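Cbm77-rfpl (Ruminococcus flavefaciens, PDB 5FU5) probably binds pectic polysaccharide as a family 77 carbohydrate-binding module of the cellulosome. Local coordinates at residues S19-I24 with M111-L116; C45-T50 with A105-Y110; S53-A58 with A97-K102; A73-D78 with G87-D92. All coordinates share one frame; numbering follows the deposited sequence. Where two conformers were deposited one is given.

Contact 1: residues S19-I24 with M111-L116; sequences SSFYTI and MEYAAL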
loop_
_atom_site.group_PDB
_atom_site.type_symbol
_atom_site.label_atom_id
_atom_site.label_comp_id
_atom_site.label_asym_id
_atom_site.label_seq_id
_atom_site.Cartn_x
_atom_site.Cartn_y
_atom_site.Cartn_z
ATOM N N SER A 19 4.205 -6.122 10.492
ATOM C CA SER A 19 3.120 -5.197 10.837
ATOM C C SER A 19 2.075 -5.891 11.679
ATOM O O SER A 19 1.794 -7.056 11.426
ATOM C CB SER A 19 2.466 -4.669 9.563
ATOM O OG SER A 19 1.433 -3.761 9.855
ATOM N N SER A 20 1.493 -5.179 12.671
ATOM C CA SER A 20 0.330 -5.713 13.389
ATOM C C SER A 20 -0.966 -5.422 12.633
ATOM O O SER A 20 -1.878 -6.211 12.683
ATOM C CB SER A 20 0.246 -5.190 14.829
ATOM O OG SER A 20 0.410 -3.800 14.854
ATOM N N PHE A 21 -1.026 -4.299 11.916
ATOM C CA PHE A 21 -2.239 -3.866 11.239
ATOM C C PHE A 21 -2.389 -4.585 9.868
ATOM O O PHE A 21 -3.493 -5.048 9.530
ATOM C CB PHE A 21 -2.232 -2.350 11.047
ATOM C CG PHE A 21 -3.494 -1.800 10.421
ATOM C CD1 PHE A 21 -4.575 -1.491 11.225
ATOM C CD2 PHE A 21 -3.551 -1.530 9.066
ATOM C CE1 PHE A 21 -5.722 -0.953 10.691
ATOM C CE2 PHE A 21 -4.702 -0.986 8.509
ATOM C CZ PHE A 21 -5.781 -0.709 9.320
ATOM N N TYR A 22 -1.311 -4.626 9.099
ATOM C CA TYR A 22 -1.299 -5.285 7.802
ATOM C C TYR A 22 -0.766 -6.686 7.923
ATOM O O TYR A 22 0.223 -6.925 8.596
ATOM C CB TYR A 22 -0.486 -4.508 6.807
ATOM C CG TYR A 22 -0.909 -3.062 6.594
ATOM C CD1 TYR A 22 -1.948 -2.743 5.710
ATOM C CD2 TYR A 22 -0.305 -1.982 7.270
ATOM C CE1 TYR A 22 -2.346 -1.440 5.500
ATOM C CE2 TYR A 22 -0.700 -0.689 7.059
ATOM C CZ TYR A 22 -1.731 -0.404 6.169
ATOM O OH TYR A 22 -2.135 0.879 5.923
ATOM N N THR A 23 -1.422 -7.629 7.277
ATOM C CA THR A 23 -0.908 -8.988 7.131
ATOM C C THR A 23 -0.333 -9.102 5.735
ATOM O O THR A 23 -1.083 -9.104 4.747
ATOM C CB THR A 23 -1.980 -10.024 7.404
ATOM O OG1 THR A 23 -2.465 -9.859 8.748
ATOM C CG2 THR A 23 -1.442 -11.408 7.212
ATOM N N ILE A 24 0.994 -9.129 5.642
ATOM C CA ILE A 24 1.712 -9.041 4.375
ATOM C C ILE A 24 2.278 -10.377 4.008
ATOM O O ILE A 24 3.094 -10.946 4.744
ATOM C CB ILE A 24 2.863 -7.964 4.503
ATOM C CG1 ILE A 24 2.269 -6.597 4.872
ATOM C CG2 ILE A 24 3.632 -7.855 3.193
ATOM C CD1 ILE A 24 3.260 -5.604 5.433
ATOM N N MET A 111 2.723 2.365 2.367
ATOM C CA MET A 111 1.284 2.420 2.387
ATOM C C MET A 111 0.742 3.005 3.663
ATOM O O MET A 111 1.400 2.984 4.719
ATOM C CB MET A 111 0.678 1.061 2.061
ATOM C CG MET A 111 0.945 -0.038 3.035
ATOM S SD MET A 111 0.238 -1.634 2.544
ATOM C CE MET A 111 1.140 -2.483 3.818
ATOM N N GLU A 112 -0.429 3.640 3.527
ATOM C CA GLU A 112 -1.114 4.275 4.629
ATOM C C GLU A 112 -2.604 4.064 4.508
ATOM O O GLU A 112 -3.134 4.110 3.415
ATOM C CB GLU A 112 -0.830 5.784 4.668
ATOM C CG GLU A 112 -1.906 6.520 5.431
ATOM C CD GLU A 112 -1.563 7.913 5.819
ATOM O OE1 GLU A 112 -0.670 8.532 5.187
ATOM O OE2 GLU A 112 -2.216 8.353 6.779
ATOM N N TYR A 113 -3.260 3.841 5.639
ATOM C CA TYR A 113 -4.707 3.826 5.704
ATOM C C TYR A 113 -5.104 4.904 6.695
ATOM O O TYR A 113 -4.743 4.819 7.869
ATOM C CB TYR A 113 -5.296 2.456 6.116
ATOM C CG TYR A 113 -6.784 2.494 6.040
ATOM C CD1 TYR A 113 -7.412 2.595 4.788
ATOM C CD2 TYR A 113 -7.582 2.581 7.171
ATOM C CE1 TYR A 113 -8.783 2.715 4.686
ATOM C CE2 TYR A 113 -8.973 2.723 7.073
ATOM C CZ TYR A 113 -9.559 2.750 5.788
ATOM O OH TYR A 113 -10.917 2.891 5.655
ATOM N N ALA A 114 -5.840 5.906 6.212
ATOM C CA ALA A 114 -6.340 7.036 7.021
ATOM C C ALA A 114 -7.786 6.764 7.331
ATOM O O ALA A 114 -8.622 6.871 6.448
ATOM C CB ALA A 114 -6.179 8.340 6.275
ATOM N N ALA A 115 -8.078 6.445 8.579
ATOM C CA ALA A 115 -9.391 6.060 9.048
ATOM C C ALA A 115 -10.089 7.261 9.637
ATOM O O ALA A 115 -9.525 7.946 10.498
ATOM C CB ALA A 115 -9.291 4.960 10.078
ATOM N N LEU A 116 -11.324 7.511 9.223
ATOM C CA LEU A 116 -12.114 8.633 9.737
ATOM C C LEU A 116 -12.637 8.400 11.135
ATOM O O LEU A 116 -12.890 7.284 11.541
ATOM C CB LEU A 116 -13.340 8.827 8.800
ATOM C CG LEU A 116 -13.037 9.288 7.372
ATOM C CD1 LEU A 116 -14.298 9.248 6.479
ATOM C CD2 LEU A 116 -12.455 10.676 7.356
#
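Tyr22 turns one ring face to the methyl of Met111, with CE 3.6 Å from the centroid of the Tyr22 ring and displaced toward its CG rim. Its chi1 of -56° sets CG anti to the carbonyl carbon and swings the ring toward strand 107-116. On the opposite face Phe21 CD2 sits over the ring centre. Met111 SD follows over the first face, 4.2 Å from that centroid, a Met-aromatic contact. In the Met111 conformer described, one of two, the chain runs extended beyond CG (chi2 -178°, chi3 169°) and passes Tyr22 in the opposite sense, until CE meets Ile24 CD1 tip to tip at 4.1 Å. Tyr22 OH comes within 3.2 Å of Tyr113 N, but at a poor angle, and hydrogen-bonds to Tyr8 O instead. Phe21 CE2 touches Tyr113 CB at 4.2 Å. A leucine in place of Tyr22 would probably leave Tyr8 O without this partner and strip Met111 CE of its aromatic face. Ser19 OG accepts from Tyr22 N in an ST motif, fixing the turn ahead of strand 23-29. Phe56 of strand 53-58 meets the Tyr22 ring edge-to-face, while Tyr8 of strand 4-11 stacks on Phe21.

Contact 2: residues C45-T50 with A105-Y110; sequences CLKMET and ACNLFY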
loop_
_atom_site.group_PDB
_atom_site.type_symbol
_atom_site.label_atom_id
_atom_site.label_comp_id
_atom_site.label_asym_id
_atom_site.label_seq_id
_atom_site.Cartn_x
_atom_site.Cartn_y
_atom_site.Cartn_z
ATOM N N CYS A 45 11.301 -2.541 -1.501
ATOM C CA CYS A 45 9.881 -2.679 -1.829
ATOM C C CYS A 45 9.373 -4.086 -1.596
ATOM O O CYS A 45 10.156 -5.031 -1.483
ATOM C CB CYS A 45 9.716 -2.316 -3.293
ATOM S SG CYS A 45 10.625 -3.346 -4.466
ATOM N N LEU A 46 8.037 -4.190 -1.596
ATOM C CA LEU A 46 7.328 -5.443 -1.775
ATOM C C LEU A 46 7.076 -5.572 -3.300
ATOM O O LEU A 46 6.479 -4.682 -3.909
ATOM C CB LEU A 46 6.032 -5.421 -1.004
ATOM C CG LEU A 46 5.263 -6.744 -0.935
ATOM C CD1 LEU A 46 5.935 -7.638 0.101
ATOM C CD2 LEU A 46 3.801 -6.486 -0.597
ATOM N N LYS A 47 7.602 -6.641 -3.868
ATOM C CA LYS A 47 7.363 -6.936 -5.289
ATOM C C LYS A 47 5.893 -7.322 -5.436
ATOM O O LYS A 47 5.371 -8.090 -4.631
ATOM C CB LYS A 47 8.277 -8.055 -5.765
ATOM C CG LYS A 47 9.779 -7.730 -5.675
ATOM C CD LYS A 47 10.677 -8.842 -6.217
ATOM C CE LYS A 47 10.679 -10.067 -5.356
ATOM N NZ LYS A 47 11.669 -11.109 -5.778
ATOM N N MET A 48 5.214 -6.769 -6.453
ATOM C CA MET A 48 3.822 -7.175 -6.692
ATOM C C MET A 48 3.826 -8.393 -7.590
ATOM O O MET A 48 3.943 -8.268 -8.792
ATOM C CB MET A 48 2.981 -6.040 -7.234
ATOM C CG MET A 48 2.998 -4.809 -6.360
ATOM S SD MET A 48 1.970 -4.857 -4.873
ATOM C CE MET A 48 2.288 -6.403 -4.086
ATOM N N GLU A 49 3.753 -9.576 -6.971
ATOM C CA GLU A 49 3.823 -10.840 -7.696
ATOM C C GLU A 49 2.505 -11.591 -7.619
ATOM O O GLU A 49 1.589 -11.235 -6.861
ATOM C CB GLU A 49 4.955 -11.708 -7.140
ATOM C CG GLU A 49 6.344 -11.039 -7.149
ATOM C CD GLU A 49 7.385 -11.821 -6.370
ATOM O OE1 GLU A 49 7.346 -11.759 -5.147
ATOM O OE2 GLU A 49 8.234 -12.493 -6.954
ATOM N N THR A 50 2.429 -12.676 -8.395
ATOM C CA THR A 50 1.173 -13.424 -8.470
ATOM C C THR A 50 0.601 -13.825 -7.120
ATOM O O THR A 50 -0.592 -13.718 -6.895
ATOM C CB THR A 50 1.348 -14.668 -9.364
ATOM O OG1 THR A 50 2.030 -14.274 -10.562
ATOM C CG2 THR A 50 0.026 -15.264 -9.725
ATOM N N ALA A 105 2.715 -5.710 -13.246
ATOM C CA ALA A 105 3.986 -5.699 -12.587
ATOM C C ALA A 105 4.296 -4.279 -12.119
ATOM O O ALA A 105 4.114 -3.278 -12.850
ATOM C CB ALA A 105 5.068 -6.211 -13.506
ATOM N N CYS A 106 4.715 -4.225 -10.855
ATOM C CA CYS A 106 5.201 -2.986 -10.208
ATOM C C CYS A 106 5.641 -3.316 -8.774
ATOM O O CYS A 106 5.614 -4.481 -8.344
ATOM C CB CYS A 106 4.150 -1.873 -10.187
ATOM S SG CYS A 106 2.608 -2.364 -9.400
ATOM N N ASN A 107 6.078 -2.275 -8.073
ATOM C CA ASN A 107 6.841 -2.470 -6.821
ATOM C C ASN A 107 6.434 -1.420 -5.777
ATOM O O ASN A 107 6.504 -0.230 -6.026
ATOM C CB ASN A 107 8.343 -2.416 -7.149
ATOM C CG ASN A 107 8.741 -3.567 -8.046
ATOM O OD1 ASN A 107 8.755 -4.722 -7.615
ATOM N ND2 ASN A 107 8.950 -3.276 -9.315
ATOM N N LEU A 108 5.951 -1.929 -4.637
ATOM C CA LEU A 108 5.288 -1.160 -3.597
ATOM C C LEU A 108 6.269 -0.742 -2.469
ATOM O O LEU A 108 6.914 -1.611 -1.873
ATOM C CB LEU A 108 4.142 -1.981 -3.020
ATOM C CG LEU A 108 3.301 -1.352 -1.880
ATOM C CD1 LEU A 108 2.616 -0.069 -2.339
ATOM C CD2 LEU A 108 2.339 -2.343 -1.293
ATOM N N PHE A 109 6.321 0.555 -2.176
ATOM C CA PHE A 109 7.294 1.076 -1.177
ATOM C C PHE A 109 6.719 1.594 0.133
ATOM O O PHE A 109 7.415 1.630 1.166
ATOM C CB PHE A 109 8.166 2.152 -1.824
ATOM C CG PHE A 109 9.129 1.632 -2.859
ATOM C CD1 PHE A 109 8.707 1.280 -4.138
ATOM C CD2 PHE A 109 10.483 1.529 -2.607
ATOM C CE1 PHE A 109 9.582 0.788 -5.069
ATOM C CE2 PHE A 109 11.360 1.082 -3.561
ATOM C CZ PHE A 109 10.931 0.710 -4.801
ATOM N N TYR A 110 5.468 2.010 0.137
ATOM C CA TYR A 110 4.857 2.654 1.304
ATOM C C TYR A 110 3.359 2.500 1.223
ATOM O O TYR A 110 2.794 2.547 0.120
ATOM C CB TYR A 110 5.252 4.145 1.337
ATOM C CG TYR A 110 4.885 4.893 2.637
ATOM C CD1 TYR A 110 5.648 4.770 3.787
ATOM C CD2 TYR A 110 3.768 5.731 2.667
ATOM C CE1 TYR A 110 5.287 5.464 4.925
ATOM C CE2 TYR A 110 3.384 6.407 3.791
ATOM C CZ TYR A 110 4.141 6.299 4.904
ATOM O OH TYR A 110 3.699 7.018 6.003
HETATM O O HOH W 1 5.801 -7.034 -10.332
#
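Cys45 CB stands over the centre of the Phe109 ring, 3.5 Å from its centroid and 11° off the normal, while Cys45 SG lies obliquely to the same ring. Strands 45-47 and 107-110 form an antiparallel ladder; on its other edge strand 107-116 makes a classic beta bulge, Phe109 and Tyr110 both facing Val67 of strand 62-68. Replacing Phe109 by an alanine is likely to open a gap beside Cys45 CB and take the aromatic neighbour from its sulfur. With SG between backbone N and carbonyl carbon (chi1 61°), Cys45 also leans on Asn107 CB. Leu46 and Leu108 are a hydrogen-bonded pair: Leu46 N gives to Leu108 O at 2.8 Å, and Leu108 N returns the bond to Leu46 O. Met48, in one of its two conformers, brings CG to 3.9 Å from Cys106 SG and lays SD across Leu108 CB at 4.1 Å. Further out, Asn107 runs alongside Lys47, its OD1 3.7 Å from Lys47 CG, while ND2 turns to Glu70. Next along, Met48 N donates to Cys106 O at 3.0 Å. Beyond it, one water gives a hydrogen bond to Met48 O at 2.7 Å and accepts one from Cys106 N at 3.1 Å.

Contact 3: residues S53-A58 with A97-K102; sequences SISFTA and AHTITK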
loop_
_atom_site.group_PDB
_atom_site.type_symbol
_atom_site.label_atom_id
_atom_site.label_comp_id
_atom_site.label_asym_id
_atom_site.label_seq_id
_atom_site.Cartn_x
_atom_site.Cartn_y
_atom_site.Cartn_z
ATOM N N SER A 53 -0.095 -10.756 -1.329
ATOM C CA SER A 53 -1.318 -10.185 -0.763
ATOM C C SER A 53 -1.046 -9.402 0.486
ATOM O O SER A 53 -0.090 -9.700 1.248
ATOM C CB SER A 53 -2.381 -11.229 -0.476
ATOM O OG SER A 53 -1.980 -12.075 0.580
ATOM N N ILE A 54 -1.813 -8.354 0.648
ATOM C CA ILE A 54 -1.799 -7.557 1.892
ATOM C C ILE A 54 -3.249 -7.464 2.348
ATOM O O ILE A 54 -4.118 -6.952 1.587
ATOM C CB ILE A 54 -1.240 -6.157 1.666
ATOM C CG1 ILE A 54 0.171 -6.213 1.093
ATOM C CG2 ILE A 54 -1.283 -5.373 2.957
ATOM C CD1 ILE A 54 0.504 -4.997 0.293
ATOM N N SER A 55 -3.519 -7.962 3.560
ATOM C CA SER A 55 -4.822 -7.867 4.162
ATOM C C SER A 55 -4.811 -6.962 5.380
ATOM O O SER A 55 -3.805 -6.857 6.073
ATOM C CB SER A 55 -5.275 -9.254 4.556
ATOM O OG SER A 55 -5.253 -10.088 3.417
ATOM N N PHE A 56 -5.939 -6.334 5.639
ATOM C CA PHE A 56 -6.160 -5.503 6.817
ATOM C C PHE A 56 -7.644 -5.312 7.014
ATOM O O PHE A 56 -8.428 -5.481 6.069
ATOM C CB PHE A 56 -5.454 -4.166 6.724
ATOM C CG PHE A 56 -5.953 -3.257 5.629
ATOM C CD1 PHE A 56 -5.515 -3.430 4.331
ATOM C CD2 PHE A 56 -6.849 -2.230 5.898
ATOM C CE1 PHE A 56 -5.925 -2.563 3.323
ATOM C CE2 PHE A 56 -7.288 -1.378 4.873
ATOM C CZ PHE A 56 -6.840 -1.561 3.599
ATOM N N THR A 57 -8.005 -4.915 8.232
ATOM C CA THR A 57 -9.361 -4.557 8.589
ATOM C C THR A 57 -9.395 -3.061 8.893
ATOM O O THR A 57 -8.739 -2.575 9.817
ATOM C CB THR A 57 -9.894 -5.401 9.753
ATOM O OG1 THR A 57 -9.879 -6.786 9.416
ATOM C CG2 THR A 57 -11.367 -5.008 10.084
ATOM N N ALA A 58 -10.097 -2.314 8.033
ATOM C CA ALA A 58 -10.328 -0.902 8.241
ATOM C C ALA A 58 -11.238 -0.748 9.431
ATOM O O ALA A 58 -12.349 -1.274 9.411
ATOM C CB ALA A 58 -10.962 -0.237 7.009
ATOM N N ALA A 97 -12.972 -5.728 6.226
ATOM C CA ALA A 97 -11.805 -6.444 5.709
ATOM C C ALA A 97 -11.528 -6.044 4.274
ATOM O O ALA A 97 -12.459 -5.898 3.475
ATOM C CB ALA A 97 -11.995 -7.949 5.795
ATOM N N HIS A 98 -10.246 -5.826 3.969
ATOM C CA HIS A 98 -9.775 -5.529 2.599
ATOM C C HIS A 98 -8.521 -6.303 2.258
ATOM O O HIS A 98 -7.757 -6.698 3.143
ATOM C CB HIS A 98 -9.500 -4.025 2.438
ATOM C CG HIS A 98 -10.699 -3.198 2.752
ATOM N ND1 HIS A 98 -11.788 -3.135 1.907
ATOM C CD2 HIS A 98 -11.023 -2.456 3.828
ATOM C CE1 HIS A 98 -12.719 -2.366 2.443
ATOM N NE2 HIS A 98 -12.287 -1.967 3.629
ATOM N N THR A 99 -8.279 -6.466 0.973
ATOM C CA THR A 99 -7.146 -7.207 0.460
ATOM C C THR A 99 -6.578 -6.536 -0.780
ATOM O O THR A 99 -7.334 -6.199 -1.706
ATOM C CB THR A 99 -7.521 -8.674 0.126
ATOM O OG1 THR A 99 -8.345 -9.227 1.155
ATOM C CG2 THR A 99 -6.279 -9.558 -0.047
ATOM N N ILE A 100 -5.254 -6.372 -0.799
ATOM C CA ILE A 100 -4.529 -5.815 -1.929
ATOM C C ILE A 100 -3.775 -6.969 -2.582
ATOM O O ILE A 100 -3.028 -7.710 -1.907
ATOM C CB ILE A 100 -3.538 -4.733 -1.480
ATOM C CG1 ILE A 100 -4.227 -3.666 -0.589
ATOM C CG2 ILE A 100 -2.795 -4.143 -2.684
ATOM C CD1 ILE A 100 -3.227 -2.870 0.277
ATOM N N THR A 101 -3.932 -7.121 -3.894
ATOM C CA THR A 101 -3.249 -8.156 -4.659
ATOM C C THR A 101 -2.718 -7.533 -5.989
ATOM O O THR A 101 -2.928 -6.330 -6.277
ATOM C CB THR A 101 -4.222 -9.322 -4.937
ATOM O OG1 THR A 101 -5.372 -8.798 -5.616
ATOM C CG2 THR A 101 -4.635 -10.004 -3.658
ATOM N N LYS A 102 -2.043 -8.359 -6.785
ATOM C CA LYS A 102 -1.382 -7.907 -7.992
ATOM C C LYS A 102 -2.407 -7.596 -9.097
ATOM O O LYS A 102 -3.369 -8.366 -9.294
ATOM C CB LYS A 102 -0.419 -8.962 -8.492
ATOM C CG LYS A 102 0.330 -8.587 -9.761
ATOM C CD LYS A 102 1.196 -9.708 -10.271
ATOM C CE LYS A 102 1.956 -9.337 -11.522
ATOM N NZ LYS A 102 2.512 -10.496 -12.253
#
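His98 packs against Phe56 where strands 53-58 and 97-101 run antiparallel, neighbours in the curled antiparallel sheet of a beta-sandwich, a fold common among carbohydrate-binding modules. The side chain starts with CB above one face of the Phe56 ring, offset toward the rim and 3.8 Å from Phe56 CZ. CG stands anti to the carbonyl carbon (chi1 -57°), which carries the imidazole past the phenyl group; the two planes meet at 44°, neither stacked nor edge-on. CD2 touches Phe56 CE2 at 4.0 Å, and the edge of the imidazole also receives Ala58 CB, 3.9 Å from CD2 and near the ring plane. At the tip NE2 has that same methyl beside it and bonds to Ala94 O, while ND1 is held by Asp78 OD2. Bonds at both nitrogens probably fix the rotation of the ring, and the carboxylate probably favours a positively charged imidazole. Alongside, Ile100 CD1 reaches the edge of the Phe56 ring, 4.1 Å from CE1, and also packs on Ile54 CB. On this buried face Phe56 and Ile100 pack on Leu64 of strand 62-68, Ile100 also on Leu66, while Phe56 and His98 touch Leu93 of strand 88-93. The backbone ladder beneath has two hydrogen-bonded pairs, Ile54 with Ile100 and Phe56 with His98. In the second, His98 N approaches Phe56 O at 2.8 Å, almost straight along the carbonyl bond, with a C=O...N angle of 179°.

Contact 4: residues A73-D78 with G87-D92; sequences ATAKVD and GIITVD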
loop_
_atom_site.group_PDB
_atom_site.type_symbol
_atom_site.label_atom_id
_atom_site.label_comp_id
_atom_site.label_asym_id
_atom_site.label_seq_id
_atom_site.Cartn_x
_atom_site.Cartn_y
_atom_site.Cartn_z
ATOM N N ALA A 73 1.811 2.571 -11.929
ATOM C CA ALA A 73 1.617 1.329 -11.188
ATOM C C ALA A 73 0.130 0.989 -11.036
ATOM O O ALA A 73 -0.753 1.869 -11.078
ATOM C CB ALA A 73 2.236 1.468 -9.817
ATOM N N THR A 74 -0.127 -0.292 -10.824
ATOM C CA THR A 74 -1.474 -0.787 -10.659
ATOM C C THR A 74 -1.529 -1.757 -9.495
ATOM O O THR A 74 -0.526 -2.297 -9.034
ATOM C CB THR A 74 -1.948 -1.559 -11.910
ATOM O OG1 THR A 74 -1.048 -2.628 -12.147
ATOM C CG2 THR A 74 -2.009 -0.622 -13.131
ATOM N N ALA A 75 -2.720 -1.972 -9.008
ATOM C CA ALA A 75 -3.000 -3.028 -8.021
ATOM C C ALA A 75 -4.484 -3.380 -8.047
ATOM O O ALA A 75 -5.291 -2.634 -8.606
ATOM C CB ALA A 75 -2.635 -2.588 -6.600
ATOM N N LYS A 76 -4.826 -4.500 -7.444
ATOM C CA LYS A 76 -6.227 -4.831 -7.191
ATOM C C LYS A 76 -6.500 -4.592 -5.725
ATOM O O LYS A 76 -5.734 -5.080 -4.868
ATOM C CB LYS A 76 -6.549 -6.274 -7.605
ATOM C CG LYS A 76 -6.566 -6.444 -9.104
ATOM C CD LYS A 76 -6.965 -7.851 -9.475
ATOM C CE LYS A 76 -6.977 -8.006 -10.980
ATOM N NZ LYS A 76 -7.624 -9.291 -11.393
ATOM N N VAL A 77 -7.604 -3.918 -5.436
ATOM C CA VAL A 77 -8.057 -3.740 -4.083
ATOM C C VAL A 77 -9.450 -4.380 -4.013
ATOM O O VAL A 77 -10.343 -4.010 -4.778
ATOM C CB VAL A 77 -8.052 -2.264 -3.650
ATOM C CG1 VAL A 77 -8.590 -2.136 -2.226
ATOM C CG2 VAL A 77 -6.633 -1.720 -3.723
ATOM N N ASP A 78 -9.597 -5.413 -3.182
ATOM C CA ASP A 78 -10.785 -6.223 -3.114
ATOM C C ASP A 78 -11.199 -6.745 -4.522
ATOM O O ASP A 78 -12.399 -6.769 -4.865
ATOM C CB ASP A 78 -11.907 -5.447 -2.405
ATOM C CG ASP A 78 -11.508 -4.985 -1.010
ATOM O OD1 ASP A 78 -10.684 -5.657 -0.379
ATOM O OD2 ASP A 78 -12.058 -3.991 -0.551
ATOM N N GLY A 87 2.742 7.642 -9.467
ATOM C CA GLY A 87 3.262 6.620 -8.574
ATOM C C GLY A 87 2.413 6.367 -7.332
ATOM O O GLY A 87 2.745 5.471 -6.532
ATOM N N ILE A 88 1.286 7.064 -7.195
ATOM C CA ILE A 88 0.457 6.986 -5.998
ATOM C C ILE A 88 -0.956 6.476 -6.369
ATOM O O ILE A 88 -1.648 7.095 -7.194
ATOM C CB ILE A 88 0.371 8.357 -5.282
ATOM C CG1 ILE A 88 1.771 8.818 -4.824
ATOM C CG2 ILE A 88 -0.569 8.269 -4.115
ATOM C CD1 ILE A 88 1.832 10.231 -4.315
ATOM N N ILE A 89 -1.383 5.368 -5.736
ATOM C CA ILE A 89 -2.756 4.925 -5.786
ATOM C C ILE A 89 -3.476 5.397 -4.550
ATOM O O ILE A 89 -2.955 5.252 -3.434
ATOM C CB ILE A 89 -2.858 3.399 -5.877
ATOM C CG1 ILE A 89 -2.277 2.959 -7.226
ATOM C CG2 ILE A 89 -4.274 2.921 -5.616
ATOM C CD1 ILE A 89 -2.328 1.473 -7.509
ATOM N N THR A 90 -4.669 5.971 -4.715
ATOM C CA THR A 90 -5.555 6.265 -3.606
ATOM C C THR A 90 -6.872 5.577 -3.851
ATOM O O THR A 90 -7.408 5.585 -4.969
ATOM C CB THR A 90 -5.804 7.758 -3.354
ATOM O OG1 THR A 90 -6.319 8.366 -4.524
ATOM C CG2 THR A 90 -4.559 8.467 -3.023
ATOM N N VAL A 91 -7.401 4.988 -2.813
ATOM C CA VAL A 91 -8.671 4.276 -2.870
ATOM C C VAL A 91 -9.445 4.565 -1.595
ATOM O O VAL A 91 -8.923 4.343 -0.503
ATOM C CB VAL A 91 -8.558 2.734 -2.970
ATOM C CG1 VAL A 91 -9.947 2.157 -3.317
ATOM C CG2 VAL A 91 -7.509 2.242 -3.967
ATOM N N ASP A 92 -10.693 4.999 -1.724
ATOM C CA ASP A 92 -11.555 5.209 -0.611
ATOM C C ASP A 92 -12.242 3.905 -0.272
ATOM O O ASP A 92 -12.744 3.230 -1.170
ATOM C CB ASP A 92 -12.566 6.318 -0.905
ATOM C CG ASP A 92 -11.909 7.701 -1.024
ATOM O OD1 ASP A 92 -10.688 7.858 -0.938
ATOM O OD2 ASP A 92 -12.594 8.660 -1.231
#
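Val77 and Val91 pass each other in opposite directions, each presenting its CG2 methyl, with Val77 CG2 and Val91 CG2 4.1 Å apart. In both valines CG2 is the branch anti to the carbonyl carbon, with CG1 anti to the backbone N. Val91 was built in two conformers, and the contact holds for one of them. Ile89 works differently: it points its end straight at the backbone opposite. With chi2 at -178° the chain extends fully and brings CD1 to the peptide joining Thr74 and Ala75, at 3.8 Å from Ala75 N and 3.9 Å from Thr74 C. The same methyl lies 3.9 Å from Ala73 O and 4.2 Å from Ala75 CB. No hydrogen bond links the two segments: they face each other across the interior of the beta-sandwich, one strand in each layer, with axes 8.6 Å apart and directions differing by 20°. Strand 74-77 bonds to strands 80-83 and 96-101, strand 88-93 to strand 62-68. Val82 of strand 80-83 touches both Ile89 and Val91, and Phe68 of strand 62-68 packs on Ala73 and Ile89. Thr74 turns its CB away from strand 88-92, and its OG1 hydrogen-bonds to Asp104 N.

Overall arrangement
Along the chain the four contacts are concentric: 73-78 with 87-92 is innermost, then contact 3, contact 2 and, outermost, contact 1. Contacts 1 and 2 share strand 107-116, their centres about 16 Å apart on opposite sides of the chain's centre. Contact 3 is about 9 Å from contact 1 and 11 Å from contact 4, centre to centre. Strand 53-58 of contact 3 neighbours strand 23-29 of contact 1, and strand 96-101 neighbours strand 74-77 of contact 4. Contacts 2 and 3 are ladders within one curled antiparallel sheet, whereas 1 and 4 pack side chains between strands that are not paired. Contacts 1 to 3 draw together strands far apart in sequence, consistent with a compact sandwich.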